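PDB 3QQW: putative citrate lyase from Ralstonia eutropha, which probably acts as a magnesium-dependent lyase of the HpcH/HpaI aldolase and citrate lyase family, perhaps cleaving (S)-citramalyl-CoA. Local coordinates for residues L173-M178 against R206-M211; K37-Q42 against D78-G83; D210-A215 against F247-M252. All coordinates share one frame; numbering follows the deposited sequence.

Overall arrangement
The three contacts sample the wall of a closed eight-stranded parallel beta/alpha-barrel at two places. Interactions 1 and 3 share helix 202-217, and Met211 takes part in both; their centres lie about 7 Å apart, and they touch where Phe175 CB comes within 4.1 Å of Phe249 CE1. Interaction 2, on the opposite side of the chain's centre from the other two, joins helix 32-45 to the loop before strand 85-88, its own centre about 29 Å from that of interaction 1 and about 27 Å from that of interaction 3. Interaction 1 is near the predicted substrate and magnesium site, the side chain of Phe175 being about 7 Å from that of Glu153, whereas interaction 2 lies away from it.

Interaction 1 of 3, residues L173-M178 against R206-M211; sequences LDFGLM and RAKADM
Met211, a selenomethionine, and Phe175 bury the most surface where helix 202-217 packs on the end of strand 170-175, and Lys208 follows. Strand 173-175 and helix 206-211 run nearly antiparallel, at 169°, their axes 9.5 Å apart at closest approach. Met211 reaches the strand with CG anti to the backbone N (chi1 -164°) and then bends twice, which lays SE against the backbone, 3.5 Å from Phe175 N. Its terminal CE lies 3.4 Å from Leu173 O, and the side chains of Met211 and Leu173 slide past one another in opposite directions. The same SE stands at the edge of the Phe175 ring, 5.5 Å from the centroid, in a Met-aromatic contact.

The CB of Phe175 points toward the helix, and its ring meets three residues there. Lys208 CG sits over one face, 3.8 Å from the centroid and 12° off the ring normal, a CH-pi contact in which the extended lysine chain crosses the phenylalanine at about a right angle. Farther along that chain, Lys208 CE approaches Phe175 CE2 at 3.7 Å. The lysine thus lays CG and CE against the ring while its NZ hydrogen-bonds to Gln198 O and His224 NE2. Ala207 adds a methyl, its CB 3.7 Å from Phe175 CE1.

All the touching residues are buried, and Ile152 and Val161 also pack on Met211. Just beyond Phe175, Gly176 occupies the N-cap position of helix 177-182, which carries the predicted magnesium ligand Asp179. A helix laid antiparallel on a strand of the inner sheet, with apolar side chains between them, is the layered wall of a TIM barrel.

Interaction 2 of 3, residues K37-Q42 against D78-G83; sequences KAMDLQ and DRNVHG
On the outer wall of the barrel, helix 32-45 meets the loop that leads from helix 64-76 into strand 85-88, and a salt bridge with bound waters joins them. Arg79 grips Asp40 side-on with two nitrogens: NE donates to OD1 of Asp40 at 3.0 Å and 171°, and NH2 of Arg79 donates to Asp40 OD2 at 2.9 Å. Both oxygens lie near the guanidinium plane, but the carboxylate is turned 32° from it, and OD2 is met from above the carboxylate plane. A bend at chi2 (113°) turns the guanidinium edge to Asp40. Water 2 ties the pair to the loop backbone, donating to Asp40 OD1 and to Arg79 O, each at 2.8 Å.

Deeper in, the extended Met39, a selenomethionine, passes obliquely across Asn80, with CE 3.7 Å from Asn80 CB. Water 3 lies between Gln42 OE1 and Asn80 OD1, 2.6 Å from each. The amide nitrogens have partners of their own: Gln42 NE2 bonds to Phe49 O and Arg84 O, and Asn80 ND2 to Ile75 O of helix 64-76. Asn80 itself centres an inverse gamma turn, part of a helix-to-strand connection of the beta/alpha-barrel.

Interaction 3 of 3, residues D210-A215 against F247-M252; sequences DMVAAA and FGFLRM
Val212 CG2 is set over the centre of the Phe249 ring, 3.5 Å from its centroid and 9° off the normal, a CH-pi contact in the TIM-barrel wall between helix 202-217 and the approach to strand 251-254, the last strand of the barrel. The two side chains cross obliquely, and the methyl stands almost equally far from all six ring carbons, Phe249 CZ being the nearest at 3.6 Å.

The first torsion of the valine divides the work of its branches. CG1 is anti to the backbone N (chi1 171°) and turns to the loop backbone, while CG2 takes the place beside that nitrogen and faces the ring. Around CG1 gather the carbonyls of the turn that ends helix 233-247, with Gly248 O at 3.6 Å. Gly248, the first residue to leave the helix, has positive phi and presents bare backbone to the valine.

Met211 completes the grip on Phe249. Its CE meets the ring obliquely at Phe249 CE1, 3.5 Å away, and the two side chains cross at about a right angle. Through this methyl the contact is linked to the side of the helix that faces strand 170-175. Phe249 also stacks edge-to-face with His224 and touches Phe175, and its backbone is hydrogen-bonded to Ala243. All five touching residues are buried; Leu203 of the third subunit also packs on Val212, and Asp210 makes a salt bridge to Arg206 of that same subunit.

Within the contact no hydrogen bond crosses from one segment to the other, and the closest approach is the 3.1 Å from Val212 CG1 to Phe247 O.

Interaction 1 of 3, residues L173-M178 against R206-M211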
ATOM      1  N   LEU C 173     -11.034 -13.991   5.081  1.00 31.99           N
ATOM      2  CA  LEU C 173      -9.646 -13.926   4.639  1.00 30.18           C
ATOM      3  C   LEU C 173      -8.832 -14.026   5.906  1.00 33.04           C
ATOM      4  O   LEU C 173      -8.997 -13.212   6.820  1.00 31.15           O
ATOM      5  CB  LEU C 173      -9.279 -12.685   3.819  1.00 30.67           C
ATOM      6  CG  LEU C 173      -9.956 -12.502   2.450  1.00 36.02           C
ATOM      7  CD1 LEU C 173      -9.360 -11.307   1.729  1.00 35.97           C
ATOM      8  CD2 LEU C 173      -9.812 -13.769   1.563  1.00 36.61           C
ATOM      9  N   ASP C 174      -8.018 -15.086   6.015  1.00 32.37           N
ATOM     10  CA  ASP C 174      -7.201 -15.333   7.197  1.00 32.93           C
ATOM     11  C   ASP C 174      -5.795 -14.890   6.976  1.00 34.76           C
ATOM     12  O   ASP C 174      -5.191 -15.262   5.976  1.00 34.64           O
ATOM     13  CB  ASP C 174      -7.203 -16.847   7.529  1.00 35.64           C
ATOM     14  CG  ASP C 174      -8.506 -17.414   7.994  1.00 41.37           C
ATOM     15  OD1 ASP C 174      -8.980 -16.993   9.043  1.00 40.89           O
ATOM     16  OD2 ASP C 174      -9.011 -18.345   7.334  1.00 53.14           O
ATOM     17  N   PHE C 175      -5.232 -14.155   7.914  1.00 35.04           N
ATOM     18  CA  PHE C 175      -3.816 -13.765   7.788  1.00 35.55           C
ATOM     19  C   PHE C 175      -2.909 -14.843   8.402  1.00 41.60           C
ATOM     20  O   PHE C 175      -2.995 -15.122   9.594  1.00 42.83           O
ATOM     21  CB  PHE C 175      -3.543 -12.402   8.424  1.00 36.96           C
ATOM     22  CG  PHE C 175      -2.172 -11.915   8.037  1.00 38.16           C
ATOM     23  CD1 PHE C 175      -1.904 -11.507   6.734  1.00 39.86           C
ATOM     24  CD2 PHE C 175      -1.128 -11.932   8.957  1.00 40.08           C
ATOM     25  CE1 PHE C 175      -0.619 -11.114   6.355  1.00 41.25           C
ATOM     26  CE2 PHE C 175       0.157 -11.537   8.581  1.00 43.29           C
ATOM     27  CZ  PHE C 175       0.401 -11.117   7.285  1.00 41.20           C
ATOM     28  N   GLY C 176      -2.076 -15.452   7.570  1.00 37.76           N
ATOM     29  CA  GLY C 176      -1.139 -16.482   7.991  1.00 37.65           C
ATOM     30  C   GLY C 176       0.239 -15.873   8.132  1.00 44.12           C
ATOM     31  O   GLY C 176       1.020 -15.870   7.178  1.00 42.90           O
ATOM     32  N   LEU C 177       0.529 -15.322   9.329  1.00 43.02           N
ATOM     33  CA  LEU C 177       1.779 -14.634   9.645  1.00 43.83           C
ATOM     34  C   LEU C 177       3.018 -15.534   9.463  1.00 52.97           C
ATOM     35  O   LEU C 177       3.962 -15.151   8.756  1.00 51.96           O
ATOM     36  CB  LEU C 177       1.727 -14.077  11.090  1.00 43.47           C
ATOM     37  CG  LEU C 177       3.007 -13.444  11.648  1.00 46.75           C
ATOM     38  CD1 LEU C 177       3.356 -12.139  10.916  1.00 46.37           C
ATOM     39  CD2 LEU C 177       2.875 -13.222  13.129  1.00 44.42           C
HETATM   40  N   MSE C 178       3.015 -16.705  10.113  1.00 54.11           N
HETATM   41  CA  MSE C 178       4.148 -17.623  10.102  1.00 56.95           C
HETATM   42  C   MSE C 178       4.573 -18.049   8.692  1.00 56.48           C
HETATM   43  O   MSE C 178       5.750 -17.905   8.368  1.00 56.22           O
HETATM   44  CB  MSE C 178       3.876 -18.850  10.955  1.00 61.96           C
HETATM   45  CG  MSE C 178       5.153 -19.585  11.278  1.00 75.90           C
HETATM   46 SE   MSE C 178       4.902 -20.988  12.531  0.75 90.54          SE
HETATM   47  CE  MSE C 178       6.410 -20.476  13.751  1.00 90.03           C
ATOM     48  N   ARG C 206       1.932  -3.708   5.835  1.00 36.58           N
ATOM     49  CA  ARG C 206       1.525  -3.670   4.438  1.00 34.11           C
ATOM     50  C   ARG C 206       0.653  -4.878   4.095  1.00 36.94           C
ATOM     51  O   ARG C 206      -0.431  -4.709   3.541  1.00 36.87           O
ATOM     52  CB  ARG C 206       2.771  -3.601   3.548  1.00 33.33           C
ATOM     53  CG  ARG C 206       2.477  -3.638   2.073  1.00 32.02           C
ATOM     54  CD  ARG C 206       3.736  -3.814   1.263  1.00 35.26           C
ATOM     55  NE  ARG C 206       3.420  -3.824  -0.165  1.00 38.36           N
ATOM     56  CZ  ARG C 206       2.999  -4.888  -0.833  1.00 47.32           C
ATOM     57  NH1 ARG C 206       2.889  -6.066  -0.224  1.00 38.77           N
ATOM     58  NH2 ARG C 206       2.734  -4.801  -2.126  1.00 42.76           N
ATOM     59  N   ALA C 207       1.109  -6.075   4.445  1.00 34.79           N
ATOM     60  CA  ALA C 207       0.400  -7.316   4.180  1.00 35.03           C
ATOM     61  C   ALA C 207      -0.949  -7.360   4.926  1.00 39.65           C
ATOM     62  O   ALA C 207      -1.988  -7.576   4.308  1.00 38.51           O
ATOM     63  CB  ALA C 207       1.271  -8.489   4.595  1.00 36.25           C
ATOM     64  N   LYS C 208      -0.936  -7.090   6.247  1.00 37.76           N
ATOM     65  CA  LYS C 208      -2.150  -7.084   7.066  1.00 37.53           C
ATOM     66  C   LYS C 208      -3.164  -6.030   6.566  1.00 43.57           C
ATOM     67  O   LYS C 208      -4.349  -6.351   6.385  1.00 43.11           O
ATOM     68  CB  LYS C 208      -1.819  -6.847   8.542  1.00 38.09           C
ATOM     69  CG  LYS C 208      -1.187  -8.051   9.181  1.00 38.03           C
ATOM     70  CD  LYS C 208      -0.978  -7.834  10.677  1.00 43.40           C
ATOM     71  CE  LYS C 208      -0.420  -9.076  11.328  1.00 34.68           C
ATOM     72  NZ  LYS C 208      -0.089  -8.825  12.751  1.00 35.35           N
ATOM     73  N   ALA C 209      -2.692  -4.789   6.336  1.00 39.37           N
ATOM     74  CA  ALA C 209      -3.563  -3.708   5.875  1.00 39.42           C
ATOM     75  C   ALA C 209      -4.148  -4.028   4.486  1.00 41.01           C
ATOM     76  O   ALA C 209      -5.344  -3.803   4.297  1.00 41.75           O
ATOM     77  CB  ALA C 209      -2.811  -2.380   5.867  1.00 40.61           C
ATOM     78  N   ASP C 210      -3.345  -4.624   3.558  1.00 34.15           N
ATOM     79  CA  ASP C 210      -3.848  -4.989   2.224  1.00 33.07           C
ATOM     80  C   ASP C 210      -4.940  -6.026   2.303  1.00 39.20           C
ATOM     81  O   ASP C 210      -5.957  -5.894   1.621  1.00 40.64           O
ATOM     82  CB  ASP C 210      -2.736  -5.530   1.323  1.00 34.19           C
ATOM     83  CG  ASP C 210      -1.983  -4.465   0.565  1.00 46.98           C
ATOM     84  OD1 ASP C 210      -2.276  -3.271   0.773  1.00 50.33           O
ATOM     85  OD2 ASP C 210      -1.094  -4.826  -0.239  1.00 55.67           O
HETATM   86  N   MSE C 211      -4.737  -7.058   3.137  1.00 33.56           N
HETATM   87  CA  MSE C 211      -5.696  -8.124   3.257  1.00 31.33           C
HETATM   88  C   MSE C 211      -7.018  -7.624   3.879  1.00 37.49           C
HETATM   89  O   MSE C 211      -8.097  -7.991   3.376  1.00 37.85           O
HETATM   90  CB  MSE C 211      -5.093  -9.272   4.047  1.00 31.34           C
HETATM   91  CG  MSE C 211      -5.902 -10.581   3.882  1.00 33.42           C
HETATM   92 SE   MSE C 211      -5.863 -11.734   5.446  0.75 33.51          SE
HETATM   93  CE  MSE C 211      -6.799 -10.661   6.602  1.00 30.84           C
TER

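Interaction 2 of 3, residues K37-Q42 against D78-G83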
ATOM      1  N   LYS C  37     -13.724 -31.811  22.837  1.00 39.27           N
ATOM      2  CA  LYS C  37     -13.598 -30.836  23.934  1.00 39.97           C
ATOM      3  C   LYS C  37     -13.984 -29.401  23.495  1.00 43.43           C
ATOM      4  O   LYS C  37     -14.707 -28.716  24.225  1.00 43.01           O
ATOM      5  CB  LYS C  37     -12.174 -30.839  24.489  1.00 43.52           C
ATOM      6  CG  LYS C  37     -11.881 -31.996  25.447  1.00 62.50           C
ATOM      7  CD  LYS C  37     -10.471 -31.828  26.002  1.00 78.27           C
ATOM      8  CE  LYS C  37     -10.006 -32.935  26.906  1.00 94.51           C
ATOM      9  NZ  LYS C  37      -8.527 -32.872  27.108  1.00103.54           N
ATOM     10  N   ALA C  38     -13.551 -28.977  22.279  1.00 38.72           N
ATOM     11  CA  ALA C  38     -13.847 -27.667  21.699  1.00 36.81           C
ATOM     12  C   ALA C  38     -15.347 -27.549  21.401  1.00 41.83           C
ATOM     13  O   ALA C  38     -15.954 -26.515  21.707  1.00 44.00           O
ATOM     14  CB  ALA C  38     -13.031 -27.457  20.445  1.00 36.73           C
HETATM   15  N   MSE C  39     -15.970 -28.638  20.891  1.00 35.95           N
HETATM   16  CA  MSE C  39     -17.417 -28.682  20.622  1.00 33.40           C
HETATM   17  C   MSE C  39     -18.172 -28.576  21.907  1.00 40.07           C
HETATM   18  O   MSE C  39     -19.148 -27.841  21.953  1.00 42.96           O
HETATM   19  CB  MSE C  39     -17.819 -29.942  19.872  1.00 33.39           C
HETATM   20  CG  MSE C  39     -17.473 -29.885  18.400  1.00 36.31           C
HETATM   21 SE   MSE C  39     -17.735 -31.636  17.620  0.75 41.94          SE
HETATM   22  CE  MSE C  39     -17.264 -31.159  15.723  1.00 39.08           C
ATOM     23  N   ASP C  40     -17.700 -29.262  22.963  1.00 37.29           N
ATOM     24  CA  ASP C  40     -18.293 -29.203  24.323  1.00 38.28           C
ATOM     25  C   ASP C  40     -18.131 -27.815  24.944  1.00 41.88           C
ATOM     26  O   ASP C  40     -18.992 -27.387  25.692  1.00 42.81           O
ATOM     27  CB  ASP C  40     -17.653 -30.239  25.266  1.00 39.93           C
ATOM     28  CG  ASP C  40     -17.868 -31.683  24.881  1.00 47.70           C
ATOM     29  OD1 ASP C  40     -18.707 -31.948  23.966  1.00 44.39           O
ATOM     30  OD2 ASP C  40     -17.202 -32.556  25.477  1.00 55.82           O
ATOM     31  N   LEU C  41     -17.015 -27.123  24.635  1.00 37.54           N
ATOM     32  CA  LEU C  41     -16.737 -25.798  25.150  1.00 37.47           C
ATOM     33  C   LEU C  41     -17.676 -24.779  24.480  1.00 44.21           C
ATOM     34  O   LEU C  41     -18.053 -23.803  25.135  1.00 44.71           O
ATOM     35  CB  LEU C  41     -15.259 -25.474  24.934  1.00 37.39           C
ATOM     36  CG  LEU C  41     -14.690 -24.275  25.676  1.00 42.66           C
ATOM     37  CD1 LEU C  41     -14.734 -24.478  27.183  1.00 44.02           C
ATOM     38  CD2 LEU C  41     -13.294 -23.942  25.170  1.00 41.95           C
ATOM     39  N   GLN C  42     -18.131 -25.054  23.200  1.00 39.38           N
ATOM     40  CA  GLN C  42     -19.126 -24.230  22.504  1.00 37.29           C
ATOM     41  C   GLN C  42     -20.474 -24.347  23.218  1.00 40.48           C
ATOM     42  O   GLN C  42     -21.254 -23.397  23.234  1.00 37.67           O
ATOM     43  CB  GLN C  42     -19.280 -24.647  21.046  1.00 37.30           C
ATOM     44  CG  GLN C  42     -18.135 -24.222  20.145  1.00 42.23           C
ATOM     45  CD  GLN C  42     -18.323 -24.645  18.701  1.00 48.74           C
ATOM     46  OE1 GLN C  42     -18.546 -25.827  18.367  1.00 35.46           O
ATOM     47  NE2 GLN C  42     -18.097 -23.699  17.803  1.00 40.65           N
ATOM     48  N   ASP C  78     -23.742 -35.766  16.851  1.00 43.48           N
ATOM     49  CA  ASP C  78     -24.623 -35.121  17.827  1.00 44.23           C
ATOM     50  C   ASP C  78     -23.812 -34.249  18.796  1.00 50.58           C
ATOM     51  O   ASP C  78     -24.360 -33.297  19.375  1.00 53.07           O
ATOM     52  CB  ASP C  78     -25.422 -36.188  18.584  1.00 45.22           C
ATOM     53  CG  ASP C  78     -26.406 -36.945  17.700  1.00 53.18           C
ATOM     54  OD1 ASP C  78     -26.910 -36.343  16.724  1.00 52.56           O
ATOM     55  OD2 ASP C  78     -26.699 -38.132  18.007  1.00 60.29           O
ATOM     56  N   ARG C  79     -22.508 -34.574  18.954  1.00 44.73           N
ATOM     57  CA  ARG C  79     -21.536 -33.841  19.772  1.00 44.88           C
ATOM     58  C   ARG C  79     -21.396 -32.410  19.239  1.00 48.05           C
ATOM     59  O   ARG C  79     -21.162 -31.485  20.016  1.00 48.69           O
ATOM     60  CB  ARG C  79     -20.177 -34.565  19.733  1.00 44.38           C
ATOM     61  CG  ARG C  79     -19.120 -33.995  20.667  1.00 47.10           C
ATOM     62  CD  ARG C  79     -18.828 -34.998  21.735  1.00 40.79           C
ATOM     63  NE  ARG C  79     -17.854 -34.503  22.709  1.00 45.21           N
ATOM     64  CZ  ARG C  79     -16.712 -35.117  22.973  1.00 50.00           C
ATOM     65  NH1 ARG C  79     -16.364 -36.208  22.299  1.00 41.70           N
ATOM     66  NH2 ARG C  79     -15.901 -34.643  23.901  1.00 36.17           N
ATOM     67  N   ASN C  80     -21.545 -32.244  17.908  1.00 42.61           N
ATOM     68  CA  ASN C  80     -21.493 -30.953  17.251  1.00 42.25           C
ATOM     69  C   ASN C  80     -22.883 -30.360  17.377  1.00 46.51           C
ATOM     70  O   ASN C  80     -23.723 -30.524  16.493  1.00 49.02           O
ATOM     71  CB  ASN C  80     -20.999 -31.084  15.792  1.00 38.61           C
ATOM     72  CG  ASN C  80     -21.048 -29.807  15.010  1.00 47.22           C
ATOM     73  OD1 ASN C  80     -21.238 -28.733  15.573  1.00 43.57           O
ATOM     74  ND2 ASN C  80     -20.955 -29.899  13.682  1.00 35.18           N
ATOM     75  N   VAL C  81     -23.128 -29.693  18.505  1.00 41.22           N
ATOM     76  CA  VAL C  81     -24.422 -29.128  18.858  1.00 40.45           C
ATOM     77  C   VAL C  81     -24.741 -27.845  18.075  1.00 44.07           C
ATOM     78  O   VAL C  81     -25.837 -27.714  17.549  1.00 45.40           O
ATOM     79  CB  VAL C  81     -24.502 -28.889  20.392  1.00 44.16           C
ATOM     80  CG1 VAL C  81     -25.799 -28.186  20.769  1.00 44.59           C
ATOM     81  CG2 VAL C  81     -24.366 -30.206  21.153  1.00 44.12           C
ATOM     82  N   HIS C  82     -23.816 -26.899  18.025  1.00 39.62           N
ATOM     83  CA  HIS C  82     -24.077 -25.593  17.428  1.00 37.89           C
ATOM     84  C   HIS C  82     -23.833 -25.509  15.924  1.00 41.76           C
ATOM     85  O   HIS C  82     -24.225 -24.508  15.329  1.00 42.68           O
ATOM     86  CB  HIS C  82     -23.280 -24.503  18.164  1.00 36.56           C
ATOM     87  CG  HIS C  82     -23.801 -24.283  19.551  1.00 39.44           C
ATOM     88  ND1 HIS C  82     -25.030 -23.683  19.777  1.00 41.89           N
ATOM     89  CD2 HIS C  82     -23.274 -24.646  20.741  1.00 39.33           C
ATOM     90  CE1 HIS C  82     -25.193 -23.678  21.091  1.00 40.68           C
ATOM     91  NE2 HIS C  82     -24.174 -24.257  21.709  1.00 40.05           N
ATOM     92  N   GLY C  83     -23.252 -26.546  15.318  1.00 37.44           N
ATOM     93  CA  GLY C  83     -23.004 -26.586  13.881  1.00 36.04           C
ATOM     94  C   GLY C  83     -22.036 -25.514  13.441  1.00 39.09           C
ATOM     95  O   GLY C  83     -22.119 -25.026  12.317  1.00 39.03           O
TER
HETATM   96  O   HOH W   1     -21.290 -27.436  19.613  1.00 43.74           O
HETATM   97  O   HOH W   2     -21.097 -31.104  22.827  1.00 44.21           O
HETATM   98  O   HOH W   3     -20.401 -26.528  16.694  1.00 41.31           O

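Interaction 3 of 3, residues D210-A215 against F247-M252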
ATOM      1  N   ASP C 210      -3.345  -4.624   3.558  1.00 34.15           N
ATOM      2  CA  ASP C 210      -3.848  -4.989   2.224  1.00 33.07           C
ATOM      3  C   ASP C 210      -4.940  -6.026   2.303  1.00 39.20           C
ATOM      4  O   ASP C 210      -5.957  -5.894   1.621  1.00 40.64           O
ATOM      5  CB  ASP C 210      -2.736  -5.530   1.323  1.00 34.19           C
ATOM      6  CG  ASP C 210      -1.983  -4.465   0.565  1.00 46.98           C
ATOM      7  OD1 ASP C 210      -2.276  -3.271   0.773  1.00 50.33           O
ATOM      8  OD2 ASP C 210      -1.094  -4.826  -0.239  1.00 55.67           O
HETATM    9  N   MSE C 211      -4.737  -7.058   3.137  1.00 33.56           N
HETATM   10  CA  MSE C 211      -5.696  -8.124   3.257  1.00 31.33           C
HETATM   11  C   MSE C 211      -7.018  -7.624   3.879  1.00 37.49           C
HETATM   12  O   MSE C 211      -8.097  -7.991   3.376  1.00 37.85           O
HETATM   13  CB  MSE C 211      -5.093  -9.272   4.047  1.00 31.34           C
HETATM   14  CG  MSE C 211      -5.902 -10.581   3.882  1.00 33.42           C
HETATM   15 SE   MSE C 211      -5.863 -11.734   5.446  0.75 33.51          SE
HETATM   16  CE  MSE C 211      -6.799 -10.661   6.602  1.00 30.84           C
ATOM     17  N   VAL C 212      -6.938  -6.788   4.947  1.00 33.00           N
ATOM     18  CA  VAL C 212      -8.126  -6.234   5.597  1.00 32.93           C
ATOM     19  C   VAL C 212      -8.872  -5.338   4.586  1.00 40.02           C
ATOM     20  O   VAL C 212     -10.083  -5.477   4.429  1.00 39.63           O
ATOM     21  CB  VAL C 212      -7.789  -5.485   6.903  1.00 36.64           C
ATOM     22  CG1 VAL C 212      -8.998  -4.722   7.445  1.00 36.56           C
ATOM     23  CG2 VAL C 212      -7.266  -6.453   7.953  1.00 35.76           C
ATOM     24  N   ALA C 213      -8.137  -4.475   3.870  1.00 38.12           N
ATOM     25  CA  ALA C 213      -8.706  -3.599   2.851  1.00 38.83           C
ATOM     26  C   ALA C 213      -9.450  -4.401   1.766  1.00 41.57           C
ATOM     27  O   ALA C 213     -10.547  -4.005   1.390  1.00 41.85           O
ATOM     28  CB  ALA C 213      -7.608  -2.738   2.219  1.00 39.31           C
ATOM     29  N   ALA C 214      -8.866  -5.536   1.304  1.00 39.17           N
ATOM     30  CA  ALA C 214      -9.444  -6.405   0.274  1.00 40.40           C
ATOM     31  C   ALA C 214     -10.698  -7.107   0.773  1.00 43.37           C
ATOM     32  O   ALA C 214     -11.673  -7.216   0.035  1.00 42.57           O
ATOM     33  CB  ALA C 214      -8.418  -7.432  -0.184  1.00 40.89           C
ATOM     34  N   ALA C 215     -10.655  -7.592   2.027  1.00 40.02           N
ATOM     35  CA  ALA C 215     -11.742  -8.300   2.675  1.00 39.05           C
ATOM     36  C   ALA C 215     -12.926  -7.380   2.871  1.00 45.36           C
ATOM     37  O   ALA C 215     -14.023  -7.664   2.356  1.00 48.28           O
ATOM     38  CB  ALA C 215     -11.275  -8.868   4.009  1.00 38.90           C
ATOM     39  N   PHE C 247      -5.857  -2.213  12.772  1.00 41.89           N
ATOM     40  CA  PHE C 247      -5.855  -2.801  11.443  1.00 40.57           C
ATOM     41  C   PHE C 247      -7.251  -3.124  10.870  1.00 44.92           C
ATOM     42  O   PHE C 247      -7.365  -3.214   9.660  1.00 44.60           O
ATOM     43  CB  PHE C 247      -4.980  -4.065  11.436  1.00 41.43           C
ATOM     44  CG  PHE C 247      -3.501  -3.749  11.516  1.00 41.83           C
ATOM     45  CD1 PHE C 247      -2.884  -3.535  12.741  1.00 44.29           C
ATOM     46  CD2 PHE C 247      -2.731  -3.641  10.360  1.00 41.71           C
ATOM     47  CE1 PHE C 247      -1.532  -3.206  12.807  1.00 45.85           C
ATOM     48  CE2 PHE C 247      -1.373  -3.333  10.431  1.00 43.84           C
ATOM     49  CZ  PHE C 247      -0.783  -3.116  11.649  1.00 43.03           C
ATOM     50  N   GLY C 248      -8.279  -3.264  11.710  1.00 41.31           N
ATOM     51  CA  GLY C 248      -9.629  -3.551  11.234  1.00 40.74           C
ATOM     52  C   GLY C 248      -9.999  -5.023  11.115  1.00 43.35           C
ATOM     53  O   GLY C 248     -10.918  -5.368  10.362  1.00 41.32           O
ATOM     54  N   PHE C 249      -9.286  -5.903  11.866  1.00 38.77           N
ATOM     55  CA  PHE C 249      -9.601  -7.331  11.929  1.00 36.53           C
ATOM     56  C   PHE C 249     -10.845  -7.490  12.780  1.00 41.88           C
ATOM     57  O   PHE C 249     -11.040  -6.711  13.717  1.00 42.18           O
ATOM     58  CB  PHE C 249      -8.432  -8.141  12.492  1.00 36.57           C
ATOM     59  CG  PHE C 249      -7.271  -8.270  11.539  1.00 35.62           C
ATOM     60  CD1 PHE C 249      -7.211  -9.319  10.634  1.00 37.72           C
ATOM     61  CD2 PHE C 249      -6.215  -7.377  11.581  1.00 36.56           C
ATOM     62  CE1 PHE C 249      -6.100  -9.485   9.796  1.00 37.13           C
ATOM     63  CE2 PHE C 249      -5.115  -7.531  10.728  1.00 38.29           C
ATOM     64  CZ  PHE C 249      -5.064  -8.581   9.841  1.00 34.50           C
ATOM     65  N   LEU C 250     -11.721  -8.456  12.426  1.00 38.06           N
ATOM     66  CA  LEU C 250     -13.002  -8.655  13.093  1.00 36.82           C
ATOM     67  C   LEU C 250     -13.127 -10.058  13.655  1.00 39.25           C
ATOM     68  O   LEU C 250     -14.179 -10.463  14.190  1.00 39.18           O
ATOM     69  CB  LEU C 250     -14.098  -8.393  12.042  1.00 36.98           C
ATOM     70  CG  LEU C 250     -14.264  -6.946  11.576  1.00 41.22           C
ATOM     71  CD1 LEU C 250     -15.278  -6.859  10.468  1.00 41.62           C
ATOM     72  CD2 LEU C 250     -14.672  -6.051  12.731  1.00 38.92           C
ATOM     73  N   ARG C 251     -12.047 -10.814  13.511  1.00 34.30           N
ATOM     74  CA  ARG C 251     -11.950 -12.198  13.955  1.00 34.11           C
ATOM     75  C   ARG C 251     -10.485 -12.509  14.225  1.00 38.23           C
ATOM     76  O   ARG C 251      -9.597 -11.825  13.714  1.00 37.03           O
ATOM     77  CB  ARG C 251     -12.530 -13.106  12.871  1.00 32.72           C
ATOM     78  CG  ARG C 251     -12.727 -14.565  13.208  1.00 35.46           C
ATOM     79  CD  ARG C 251     -13.649 -15.078  12.121  1.00 38.07           C
ATOM     80  NE  ARG C 251     -13.672 -16.526  11.978  1.00 36.43           N
ATOM     81  CZ  ARG C 251     -14.699 -17.289  12.320  1.00 44.04           C
ATOM     82  NH1 ARG C 251     -15.763 -16.755  12.892  1.00 34.65           N
ATOM     83  NH2 ARG C 251     -14.673 -18.590  12.085  1.00 37.57           N
HETATM   84  N   MSE C 252     -10.234 -13.543  15.042  1.00 35.95           N
HETATM   85  CA  MSE C 252      -8.891 -13.986  15.352  1.00 34.26           C
HETATM   86  C   MSE C 252      -8.898 -15.436  15.699  1.00 39.01           C
HETATM   87  O   MSE C 252      -9.782 -15.897  16.424  1.00 40.42           O
HETATM   88  CB  MSE C 252      -8.315 -13.172  16.514  1.00 36.64           C
HETATM   89  CG  MSE C 252      -6.826 -13.333  16.663  1.00 41.35           C
HETATM   90 SE   MSE C 252      -6.187 -12.051  17.914  0.75 47.33          SE
HETATM   91  CE  MSE C 252      -4.659 -13.043  18.602  1.00 44.77           C
TER